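Side-chain contacts in fanconi-associated nuclease 1 homolog (Pseudomonas aeruginosa, PDB 5Y7Q), which is a bacterial member of the Fanconi-associated nuclease family, carrying a VRR-NUC domain at its C-terminal end and modelled here with DNA: residues A[263-268]-A[280-285]; A[288-291]-A[297-300]; A[301-306]-A[316-321]; A[330-335]-A[350-355]. All coordinates share one frame; numbering follows the deposited sequence.

Interaction 1: residues A[263-268]-A[280-285]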
# COMPACT_ATOMS: atom_id res chain seq x y z
N ALA A 263 12.90 13.15 18.31
CA ALA A 263 12.66 14.48 18.87
C ALA A 263 11.53 15.20 18.14
O ALA A 263 10.69 15.86 18.77
CB ALA A 263 13.94 15.32 18.83
N GLY A 264 11.47 15.06 16.80
CA GLY A 264 10.49 15.78 16.01
C GLY A 264 9.08 15.23 16.06
O GLY A 264 8.11 15.99 16.01
N LEU A 265 8.95 13.90 16.16
CA LEU A 265 7.65 13.27 16.32
C LEU A 265 6.96 13.74 17.59
O LEU A 265 7.61 14.14 18.56
CB LEU A 265 7.79 11.76 16.38
CG LEU A 265 7.77 11.07 15.04
CD1 LEU A 265 7.31 9.64 15.24
CD2 LEU A 265 6.85 11.81 14.13
N PRO A 266 5.63 13.71 17.61
CA PRO A 266 4.93 13.89 18.88
C PRO A 266 5.07 12.64 19.72
O PRO A 266 5.07 11.52 19.21
CB PRO A 266 3.48 14.13 18.46
CG PRO A 266 3.38 13.50 17.10
CD PRO A 266 4.71 13.66 16.46
N GLY A 267 5.27 12.84 21.02
CA GLY A 267 5.26 11.75 21.97
C GLY A 267 3.85 11.34 22.35
O GLY A 267 3.53 10.15 22.43
N GLU A 268 2.98 12.33 22.59
CA GLU A 268 1.60 12.05 22.93
C GLU A 268 0.86 11.48 21.71
O GLU A 268 1.17 11.85 20.57
CB GLU A 268 0.90 13.32 23.42
CG GLU A 268 1.55 14.00 24.63
CD GLU A 268 2.09 15.39 24.31
OE1 GLU A 268 2.67 15.57 23.22
OE2 GLU A 268 1.93 16.31 25.16
N VAL A 280 1.77 5.50 14.50
CA VAL A 280 2.12 4.25 15.17
C VAL A 280 2.86 3.31 14.21
O VAL A 280 3.83 2.64 14.59
CB VAL A 280 0.82 3.66 15.76
CG1 VAL A 280 0.35 2.41 15.01
CG2 VAL A 280 0.92 3.50 17.27
N LYS A 281 2.45 3.31 12.93
CA LYS A 281 3.20 2.58 11.92
C LYS A 281 4.63 3.11 11.83
O LYS A 281 5.59 2.33 11.78
CB LYS A 281 2.49 2.68 10.57
CG LYS A 281 3.17 1.88 9.45
CD LYS A 281 2.43 2.00 8.10
CE LYS A 281 3.06 1.11 7.01
NZ LYS A 281 2.54 1.41 5.63
N LEU A 282 4.78 4.43 11.85
CA LEU A 282 6.10 5.02 11.69
C LEU A 282 7.03 4.62 12.84
O LEU A 282 8.16 4.17 12.61
CB LEU A 282 5.95 6.52 11.59
CG LEU A 282 7.10 7.40 11.19
CD1 LEU A 282 7.44 7.12 9.78
CD2 LEU A 282 6.61 8.81 11.36
N LEU A 283 6.55 4.77 14.07
CA LEU A 283 7.29 4.24 15.22
C LEU A 283 7.71 2.80 14.99
O LEU A 283 8.87 2.43 15.23
CB LEU A 283 6.44 4.33 16.48
CG LEU A 283 6.33 5.74 17.02
CD1 LEU A 283 5.46 5.72 18.25
CD2 LEU A 283 7.71 6.27 17.33
N PHE A 284 6.77 1.97 14.52
CA PHE A 284 7.08 0.57 14.25
C PHE A 284 8.33 0.44 13.37
O PHE A 284 9.31 -0.20 13.75
CB PHE A 284 5.86 -0.11 13.61
CG PHE A 284 5.91 -1.62 13.59
CD1 PHE A 284 5.60 -2.35 14.72
CD2 PHE A 284 6.23 -2.30 12.43
CE1 PHE A 284 5.64 -3.73 14.69
CE2 PHE A 284 6.28 -3.67 12.39
CZ PHE A 284 5.99 -4.39 13.51
N GLN A 285 8.32 1.09 12.20
CA GLN A 285 9.46 0.94 11.31
C GLN A 285 10.75 1.45 11.95
O GLN A 285 11.82 0.85 11.77
CB GLN A 285 9.20 1.65 9.99
CG GLN A 285 7.78 1.48 9.53
CD GLN A 285 7.68 1.17 8.05
OE1 GLN A 285 6.62 1.36 7.46
NE2 GLN A 285 8.78 0.70 7.45

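Interaction 2: residues A[288-291]-A[297-300]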
# COMPACT_ATOMS: atom_id res chain seq x y z
N GLN A 288 11.99 -1.39 13.90
CA GLN A 288 12.60 -2.42 13.06
C GLN A 288 14.01 -2.03 12.69
O GLN A 288 14.95 -2.83 12.82
CB GLN A 288 11.77 -2.66 11.80
CG GLN A 288 10.55 -3.52 12.04
CD GLN A 288 9.87 -3.96 10.75
OE1 GLN A 288 9.91 -3.25 9.75
NE2 GLN A 288 9.23 -5.13 10.78
N HIS A 289 14.18 -0.79 12.23
CA HIS A 289 15.51 -0.30 11.90
C HIS A 289 16.45 -0.47 13.09
O HIS A 289 17.59 -0.93 12.94
CB HIS A 289 15.42 1.16 11.46
CG HIS A 289 16.75 1.80 11.20
ND1 HIS A 289 17.56 1.42 10.16
CD2 HIS A 289 17.40 2.79 11.85
CE1 HIS A 289 18.66 2.16 10.17
NE2 HIS A 289 18.59 2.99 11.20
N CYS A 290 15.97 -0.15 14.29
CA CYS A 290 16.82 -0.28 15.48
C CYS A 290 17.26 -1.71 15.68
O CYS A 290 18.45 -1.99 15.92
CB CYS A 290 16.08 0.21 16.71
SG CYS A 290 15.98 1.96 16.82
N GLU A 291 16.31 -2.64 15.60
CA GLU A 291 16.62 -4.05 15.77
C GLU A 291 17.66 -4.50 14.76
O GLU A 291 18.55 -5.29 15.08
CB GLU A 291 15.33 -4.87 15.64
CG GLU A 291 15.15 -6.01 16.63
CD GLU A 291 13.86 -6.79 16.40
OE1 GLU A 291 12.83 -6.17 16.00
OE2 GLU A 291 13.87 -8.02 16.61
N ASP A 297 17.54 -2.16 23.22
CA ASP A 297 16.80 -1.38 24.20
C ASP A 297 15.94 -0.33 23.51
O ASP A 297 14.75 -0.19 23.82
CB ASP A 297 17.79 -0.77 25.20
CG ASP A 297 18.65 -1.85 25.90
OD1 ASP A 297 18.26 -3.03 25.87
OD2 ASP A 297 19.70 -1.51 26.49
N LEU A 298 16.49 0.36 22.52
CA LEU A 298 15.70 1.39 21.86
C LEU A 298 14.58 0.78 21.03
O LEU A 298 13.47 1.32 21.01
CB LEU A 298 16.61 2.27 21.00
CG LEU A 298 15.93 3.37 20.19
CD1 LEU A 298 14.94 4.18 21.02
CD2 LEU A 298 17.01 4.27 19.61
N ALA A 299 14.85 -0.34 20.34
CA ALA A 299 13.79 -1.05 19.61
C ALA A 299 12.65 -1.42 20.54
O ALA A 299 11.48 -1.14 20.25
CB ALA A 299 14.35 -2.31 18.94
N GLN A 300 12.98 -2.03 21.67
CA GLN A 300 11.98 -2.33 22.68
C GLN A 300 11.17 -1.09 23.06
O GLN A 300 9.94 -1.12 23.06
CB GLN A 300 12.67 -2.93 23.89
CG GLN A 300 11.74 -3.07 25.03
CD GLN A 300 11.83 -1.93 25.99
OE1 GLN A 300 10.94 -1.75 26.83
NE2 GLN A 300 12.90 -1.16 25.89

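Interaction 3: residues A[301-306]-A[316-321]. With nucleotides of chain D.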
# COMPACT_ATOMS: atom_id res chain seq x y z
N ARG A 301 11.86 0.01 23.42
CA ARG A 301 11.16 1.25 23.76
C ARG A 301 10.16 1.65 22.68
O ARG A 301 8.97 1.88 22.95
CB ARG A 301 12.18 2.37 23.96
CG ARG A 301 12.18 3.06 25.31
CD ARG A 301 12.87 4.42 25.18
NE ARG A 301 13.60 4.80 26.39
CZ ARG A 301 14.90 4.58 26.60
NH1 ARG A 301 15.46 4.96 27.74
NH2 ARG A 301 15.64 3.98 25.67
N LEU A 302 10.64 1.72 21.42
CA LEU A 302 9.80 2.23 20.34
C LEU A 302 8.64 1.29 20.02
O LEU A 302 7.51 1.73 19.84
CB LEU A 302 10.64 2.50 19.08
CG LEU A 302 11.81 3.50 19.18
CD1 LEU A 302 12.62 3.55 17.88
CD2 LEU A 302 11.33 4.90 19.50
N TYR A 303 8.90 -0.02 19.96
CA TYR A 303 7.79 -0.99 19.85
C TYR A 303 6.78 -0.83 20.99
O TYR A 303 5.57 -0.88 20.76
CB TYR A 303 8.33 -2.42 19.84
CG TYR A 303 8.98 -2.91 18.57
CD1 TYR A 303 8.36 -2.73 17.32
CD2 TYR A 303 10.19 -3.60 18.61
CE1 TYR A 303 8.96 -3.21 16.15
CE2 TYR A 303 10.79 -4.07 17.45
CZ TYR A 303 10.17 -3.87 16.23
OH TYR A 303 10.78 -4.36 15.10
N ARG A 304 7.26 -0.66 22.22
CA ARG A 304 6.36 -0.58 23.37
C ARG A 304 5.48 0.65 23.32
O ARG A 304 4.35 0.60 23.82
CB ARG A 304 7.14 -0.64 24.68
CG ARG A 304 7.30 -2.07 25.16
CD ARG A 304 6.93 -2.23 26.60
NE ARG A 304 8.14 -2.46 27.37
CZ ARG A 304 8.15 -2.70 28.67
NH1 ARG A 304 6.99 -2.73 29.34
NH2 ARG A 304 9.31 -2.90 29.30
N GLN A 305 5.93 1.75 22.72
CA GLN A 305 5.03 2.90 22.65
C GLN A 305 4.16 2.91 21.39
O GLN A 305 3.51 3.92 21.10
CB GLN A 305 5.80 4.22 22.81
CG GLN A 305 6.55 4.70 21.63
CD GLN A 305 7.63 5.68 22.06
OE1 GLN A 305 7.69 6.81 21.56
NE2 GLN A 305 8.48 5.25 23.00
N SER A 306 4.15 1.83 20.62
CA SER A 306 3.31 1.71 19.43
C SER A 306 2.20 0.68 19.64
O SER A 306 2.43 -0.41 20.17
CB SER A 306 4.16 1.31 18.23
OG SER A 306 3.34 0.93 17.14
N ILE A 316 8.50 -7.82 23.17
CA ILE A 316 8.95 -8.98 23.95
C ILE A 316 10.20 -9.58 23.32
O ILE A 316 11.24 -9.77 23.98
CB ILE A 316 7.84 -10.04 24.06
CG1 ILE A 316 6.60 -9.45 24.72
CG2 ILE A 316 8.33 -11.23 24.85
CD1 ILE A 316 5.32 -10.10 24.30
N ARG A 317 10.12 -9.88 22.02
CA ARG A 317 11.26 -10.49 21.36
C ARG A 317 12.50 -9.59 21.42
O ARG A 317 13.61 -10.10 21.55
CB ARG A 317 10.89 -10.83 19.91
CG ARG A 317 12.03 -11.42 19.09
CD ARG A 317 12.67 -12.66 19.73
NE ARG A 317 13.86 -13.09 18.99
CZ ARG A 317 14.75 -13.98 19.44
NH1 ARG A 317 14.59 -14.54 20.63
NH2 ARG A 317 15.79 -14.31 18.69
N SER A 318 12.33 -8.26 21.35
CA SER A 318 13.49 -7.39 21.46
C SER A 318 14.10 -7.44 22.85
O SER A 318 15.33 -7.51 22.99
CB SER A 318 13.13 -5.94 21.12
OG SER A 318 12.97 -5.78 19.72
N LEU A 319 13.27 -7.41 23.90
CA LEU A 319 13.81 -7.55 25.25
C LEU A 319 14.59 -8.85 25.37
O LEU A 319 15.74 -8.86 25.86
CB LEU A 319 12.70 -7.48 26.29
CG LEU A 319 12.09 -6.09 26.56
CD1 LEU A 319 10.66 -6.17 27.08
CD2 LEU A 319 12.98 -5.26 27.49
N GLU A 320 14.01 -9.96 24.89
CA GLU A 320 14.73 -11.23 24.92
C GLU A 320 16.09 -11.10 24.23
O GLU A 320 17.12 -11.50 24.79
CB GLU A 320 13.89 -12.34 24.30
CG GLU A 320 14.42 -13.74 24.60
CD GLU A 320 13.79 -14.83 23.73
OE1 GLU A 320 13.96 -16.03 24.05
OE2 GLU A 320 13.13 -14.49 22.72
N ARG A 321 16.12 -10.52 23.03
CA ARG A 321 17.39 -10.34 22.33
C ARG A 321 18.34 -9.44 23.13
O ARG A 321 19.56 -9.66 23.11
CB ARG A 321 17.14 -9.77 20.92
CG ARG A 321 17.30 -10.79 19.80
CD ARG A 321 16.47 -10.52 18.53
NE ARG A 321 17.17 -9.79 17.45
CZ ARG A 321 18.30 -10.17 16.85
NH1 ARG A 321 18.97 -11.27 17.21
NH2 ARG A 321 18.80 -9.41 15.88
P DA D 3 14.49 -13.40 15.05
OP1 DA D 3 14.64 -12.47 16.19
OP2 DA D 3 13.19 -13.39 14.35
O5' DA D 3 15.65 -13.15 13.98
C5' DA D 3 17.02 -13.22 14.39
C4' DA D 3 17.99 -12.81 13.28
O4' DA D 3 17.80 -13.64 12.12
C3' DA D 3 17.85 -11.40 12.76
O3' DA D 3 19.08 -11.05 12.14
C2' DA D 3 16.74 -11.57 11.72
C1' DA D 3 17.16 -12.89 11.10
N9 DA D 3 16.08 -13.73 10.63
C8 DA D 3 14.97 -14.12 11.32
N7 DA D 3 14.21 -14.95 10.65
C5 DA D 3 14.89 -15.14 9.46
C6 DA D 3 14.61 -15.92 8.32
N6 DA D 3 13.52 -16.68 8.21
N1 DA D 3 15.51 -15.88 7.30
C2 DA D 3 16.60 -15.12 7.43
N3 DA D 3 16.96 -14.35 8.45
C4 DA D 3 16.06 -14.41 9.44
P DA D 2 10.82 -18.38 16.96
OP1 DA D 2 10.45 -17.33 17.94
OP2 DA D 2 9.83 -18.72 15.92
O5' DA D 2 12.17 -17.95 16.21
C5' DA D 2 13.43 -18.03 16.88
C4' DA D 2 14.46 -17.19 16.16
O4' DA D 2 14.94 -17.92 15.01
C3' DA D 2 13.88 -15.88 15.61
O3' DA D 2 14.83 -14.85 15.67
C2' DA D 2 13.57 -16.24 14.18
C1' DA D 2 14.71 -17.15 13.85
N9 DA D 2 14.37 -18.00 12.73
C8 DA D 2 13.24 -18.75 12.59
N7 DA D 2 13.16 -19.38 11.45
C5 DA D 2 14.31 -18.99 10.79
C6 DA D 2 14.83 -19.32 9.53
N6 DA D 2 14.23 -20.14 8.68
N1 DA D 2 16.01 -18.76 9.18
C2 DA D 2 16.62 -17.94 10.04
N3 DA D 2 16.23 -17.56 11.25
C4 DA D 2 15.06 -18.13 11.57

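Interaction 4: residues A[330-335]-A[350-355]. With nucleotides of chain D.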
# COMPACT_ATOMS: atom_id res chain seq x y z
N ALA A 330 7.63 -10.68 31.92
CA ALA A 330 6.53 -9.88 32.45
C ALA A 330 5.59 -9.43 31.35
O ALA A 330 4.37 -9.62 31.43
CB ALA A 330 7.08 -8.66 33.19
N LEU A 331 6.15 -8.85 30.29
CA LEU A 331 5.34 -8.38 29.19
C LEU A 331 4.62 -9.54 28.53
O LEU A 331 3.44 -9.43 28.19
CB LEU A 331 6.23 -7.64 28.19
CG LEU A 331 5.49 -6.94 27.05
CD1 LEU A 331 4.30 -6.14 27.57
CD2 LEU A 331 6.46 -6.06 26.31
N ALA A 332 5.30 -10.67 28.39
CA ALA A 332 4.64 -11.85 27.82
C ALA A 332 3.45 -12.29 28.68
O ALA A 332 2.41 -12.72 28.14
CB ALA A 332 5.66 -12.98 27.66
N ARG A 333 3.56 -12.22 30.00
CA ARG A 333 2.42 -12.64 30.81
C ARG A 333 1.28 -11.63 30.69
O ARG A 333 0.11 -12.02 30.57
CB ARG A 333 2.83 -12.82 32.27
CG ARG A 333 3.45 -14.14 32.58
CD ARG A 333 3.42 -14.39 34.08
NE ARG A 333 2.21 -13.85 34.70
CZ ARG A 333 1.06 -14.52 34.77
NH1 ARG A 333 0.98 -15.75 34.25
NH2 ARG A 333 -0.01 -13.94 35.34
N GLU A 334 1.63 -10.34 30.72
CA GLU A 334 0.69 -9.27 30.44
C GLU A 334 -0.06 -9.55 29.14
O GLU A 334 -1.30 -9.58 29.12
CB GLU A 334 1.46 -7.95 30.36
CG GLU A 334 0.67 -6.67 30.28
CD GLU A 334 1.61 -5.46 30.24
OE1 GLU A 334 2.71 -5.56 30.86
OE2 GLU A 334 1.28 -4.44 29.59
N ALA A 335 0.68 -9.81 28.07
CA ALA A 335 0.06 -10.00 26.77
C ALA A 335 -0.85 -11.22 26.77
O ALA A 335 -1.94 -11.18 26.19
CB ALA A 335 1.14 -10.16 25.71
N ARG A 350 5.25 -19.66 21.48
CA ARG A 350 6.68 -19.96 21.40
C ARG A 350 7.49 -19.18 22.43
O ARG A 350 8.43 -19.73 23.03
CB ARG A 350 7.21 -19.67 20.01
CG ARG A 350 6.40 -20.23 18.89
CD ARG A 350 6.68 -19.43 17.65
NE ARG A 350 5.97 -19.94 16.50
CZ ARG A 350 5.81 -19.27 15.37
NH1 ARG A 350 6.31 -18.04 15.26
NH2 ARG A 350 5.14 -19.82 14.36
N LEU A 351 7.16 -17.89 22.61
CA LEU A 351 8.00 -17.03 23.45
C LEU A 351 7.92 -17.41 24.91
O LEU A 351 8.95 -17.55 25.59
CB LEU A 351 7.57 -15.57 23.30
CG LEU A 351 8.24 -14.87 22.15
CD1 LEU A 351 7.59 -13.53 22.00
CD2 LEU A 351 9.69 -14.76 22.51
N LEU A 352 6.72 -17.53 25.43
CA LEU A 352 6.55 -17.83 26.85
C LEU A 352 7.44 -18.96 27.34
O LEU A 352 8.24 -18.72 28.25
CB LEU A 352 5.06 -18.10 27.12
CG LEU A 352 4.52 -17.29 28.27
CD1 LEU A 352 4.18 -18.21 29.43
CD2 LEU A 352 5.57 -16.29 28.70
N PRO A 353 7.40 -20.18 26.78
CA PRO A 353 8.19 -21.27 27.39
C PRO A 353 9.68 -21.04 27.31
O PRO A 353 10.42 -21.53 28.18
CB PRO A 353 7.77 -22.51 26.59
CG PRO A 353 6.60 -22.07 25.74
CD PRO A 353 6.78 -20.61 25.52
N ARG A 354 10.15 -20.35 26.28
CA ARG A 354 11.58 -20.09 26.16
C ARG A 354 12.04 -19.06 27.18
O ARG A 354 13.15 -19.18 27.73
CB ARG A 354 11.87 -19.64 24.74
CG ARG A 354 13.25 -19.15 24.52
CD ARG A 354 13.45 -19.03 23.04
NE ARG A 354 12.61 -17.98 22.46
CZ ARG A 354 12.15 -17.99 21.21
NH1 ARG A 354 12.42 -19.01 20.40
NH2 ARG A 354 11.40 -16.99 20.77
N LEU A 355 11.17 -18.08 27.48
CA LEU A 355 11.42 -17.16 28.58
C LEU A 355 11.33 -17.86 29.93
O LEU A 355 12.13 -17.59 30.84
CB LEU A 355 10.41 -16.02 28.52
CG LEU A 355 10.48 -15.25 27.23
CD1 LEU A 355 9.40 -14.24 27.26
CD2 LEU A 355 11.86 -14.62 27.09
P DA D 2 10.82 -18.38 16.96
OP1 DA D 2 10.45 -17.33 17.94
OP2 DA D 2 9.83 -18.72 15.92
O5' DA D 2 12.17 -17.95 16.21
C5' DA D 2 13.43 -18.03 16.88
C4' DA D 2 14.46 -17.19 16.16
O4' DA D 2 14.94 -17.92 15.01
C3' DA D 2 13.88 -15.88 15.61
O3' DA D 2 14.83 -14.85 15.67
C2' DA D 2 13.57 -16.24 14.18
C1' DA D 2 14.71 -17.15 13.85
N9 DA D 2 14.37 -18.00 12.73
C8 DA D 2 13.24 -18.75 12.59
N7 DA D 2 13.16 -19.38 11.45
C5 DA D 2 14.31 -18.99 10.79
C6 DA D 2 14.83 -19.32 9.53
N6 DA D 2 14.23 -20.14 8.68
N1 DA D 2 16.01 -18.76 9.18
C2 DA D 2 16.62 -17.94 10.04
N3 DA D 2 16.23 -17.56 11.25
C4 DA D 2 15.06 -18.13 11.57
P DG D 1 13.64 -23.43 20.15
OP1 DG D 1 14.28 -22.75 21.30
OP2 DG D 1 13.81 -24.89 19.94
O5' DG D 1 12.07 -23.13 20.16
C5' DG D 1 11.37 -22.94 18.92
C4' DG D 1 12.12 -21.97 18.03
O4' DG D 1 12.91 -22.69 17.06
C3' DG D 1 11.25 -21.01 17.21
O3' DG D 1 11.24 -19.69 17.80
C2' DG D 1 11.94 -21.00 15.84
C1' DG D 1 13.23 -21.77 16.08
N9 DG D 1 13.67 -22.42 14.87
C8 DG D 1 13.02 -23.39 14.15
N7 DG D 1 13.63 -23.73 13.05
C5 DG D 1 14.75 -22.91 13.02
C6 DG D 1 15.79 -22.81 12.08
O6 DG D 1 15.95 -23.46 11.03
N1 DG D 1 16.73 -21.85 12.43
C2 DG D 1 16.66 -21.06 13.57
N2 DG D 1 17.66 -20.19 13.74
N3 DG D 1 15.69 -21.14 14.46
C4 DG D 1 14.77 -22.08 14.13

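Interaction 1: residues A[263-268]-A[280-285]
The joint between helix 258-264 and the long helix 273-292 is where Leu-265 meets Leu-282 and Leu-283. Leu-265 is the first residue past the end of the shorter helix, and its CB is directed from the loop toward the longer one. Its CD1 does most of the touching: it lies 4.0 Å from Leu-282 CD2 and equally 4.0 Å from Leu-283 CD2, two methyls offered by successive residues of one turn. The other branch also takes part, with Leu-265 CD2 4.1 Å from Leu-282 CD2. Leu-282 turns its CG away from the backbone N (chi1 -170°) and carries CD2 across the line of Leu-265 at a slant. Leu-283 has the other setting, CG beside its backbone N (chi1 -74°), and its side chain runs past that of Leu-265 in the opposite direction. Leu-245 and Cys-248 of helix 236-253 also pack on Leu-265. All three leucines are buried, and every meeting between them is methyl on methyl. The chain end of helix 258-264 is therefore held to its successor by shape and exclusion of water, with no polar pairing to fix the direction of approach.

Interaction 2: residues A[288-291]-A[297-300]
Cys-290 and Leu-298 come together through different settings of chi1. The Cys-290 SG stands beside its own backbone N (chi1 -76°), while the Leu-298 CG is turned away from its backbone N (chi1 178°), and sulfur and leucine branch meet between the helices. The SG lies 3.7 Å from Leu-298 CG and 3.8 Å from Leu-298 CD2, an apolar contact. One residue on, Ala-299 presents a bare methyl: its CB is 3.8 Å from Cys-290 CB and 3.9 Å from Glu-291 N, reaching right to the opposing backbone. With side chains this small the helices can run close, and the CA atoms of Cys-290 and Ala-299 are 5.2 Å apart. Glu-291 brushes Ala-299 with its CB and then leaves the interface. Its OE1 is hydrogen-bonded to Tyr-303 OH, further along the second helix, and its OE2 forms a salt bridge with Arg-314 of helix 311-321. At the far side Gln-300 folds back on its own helix, NE2 to Asp-297 O at 2.9 Å, in the carbonyl plane and on a lone pair, though the N-H is bent to 136°. Two helices, 273-292 and 296-304, joined by a very short turn and running antiparallel with alanine and cysteine at the crossing, make an alpha-alpha hairpin, consistent with the TPR-like helical region known in FAN1 proteins.

Interaction 3: residues A[301-306]-A[316-321]
A serine hydroxyl laid against the rim of a tyrosine ring is the odd feature where Tyr-303 meets Ser-318. The Ser-318 OG lies near the ring plane, at the edge, 3.6 Å from Tyr-303 CE2 and 3.7 Å from CD2, and it is not hydrogen-bonded to the ring's residue. That oxygen stands beside its own backbone N (chi1 -75°) and is already engaged with Arg-314 O, one turn back in helix 311-321. Alongside, Arg-304 crosses Leu-319 at about a right angle, its NH2 4.2 Å from Leu-319 CD1. The Arg-304 chain, bent at chi2 and chi3, is also held by Gln-300 through its NE. On another side of helix 311-321, Arg-317 reaches the DNA. Its NE makes a fairly straight hydrogen bond of 3.0 Å to OP1 of DA3 of chain D (161°), the phosphate oxygen lying at the guanidinium edge. NH2 adds weak bonds to the same OP1 and to O3' of DA2 of chain D. NH1 turns instead to Glu-320 and makes a salt bridge with its OE2. Arg-321 lays its CG over one face of the Arg-317 guanidinium and turns one face of its own guanidinium to C5' and C3' of DA3 of chain D. Arg-317 is gripped from two directions, the phosphate on NE and NH2 and Glu-320 on NH1, which probably limits rotation of the guanidinium.

Interaction 4: residues A[330-335]-A[350-355]
Ala-332 and Leu-352 meet where helix 325-337 lies antiparallel to helix 342-358, the Ala-332 CB 3.5 Å from Leu-352 CD2. Leu-355, one turn further on, puts its CD1 4.0 Å from the same methyl, so a single alanine sits against two leucine branches. With so small a residue at the crossing, the CA atoms of Ala-332 and Leu-352 approach to 6.4 Å. The second helix is kinked here, since the N of Pro-353 has no bond to the preceding turn. Arg-354 projects on a different side of this helix, and its chain can be followed outward. From CB the chain leads to CG, set away from the backbone N (chi1 171°). CD comes within 4.2 Å of OP1 of DG1 of chain D, and there the chain bends at chi3. NE turns back to the protein and is salt-bridged to Glu-320 of helix 311-321. NH1 donates to O3' of DG1 of chain D at 2.9 Å. NH2 donates to OP1 of DA2 of chain D at 3.0 Å, nearly straight at 171°. Both oxygens lie at the edge of the guanidinium. Arg-350, one turn earlier, extends from CG to NE; its NH1 stays 3.6 Å from OP2 of DA2 of chain D, while NH2 forms a salt bridge with Asp-553. Partners on all three nitrogens of Arg-354 should fix the plane of its guanidinium, and its positive charge is probably balanced by both Glu-320 and the phosphate that joins the two nucleotides.

The four contacts follow one another along the chain, each closing before the next opens, and step through consecutive helices from 258-264 to 342-358. Interactions 1 and 2 share helix 273-292 and have centres about 13 Å apart; interactions 2 and 3 share helix 296-304, with centres about 7 Å apart. Interaction 4 lies about 12 Å beyond interaction 3, centre to centre, and touches it through Ile-316 packed on Leu-331, whereas interactions 1 and 4 are about 26 Å apart. The result is a run of consecutive helices packed one on the next. Its later part, interactions 3 and 4, lines up arginines along successive phosphates of chain D, so helix packing probably influences the spacing of the arginines that meet the DNA.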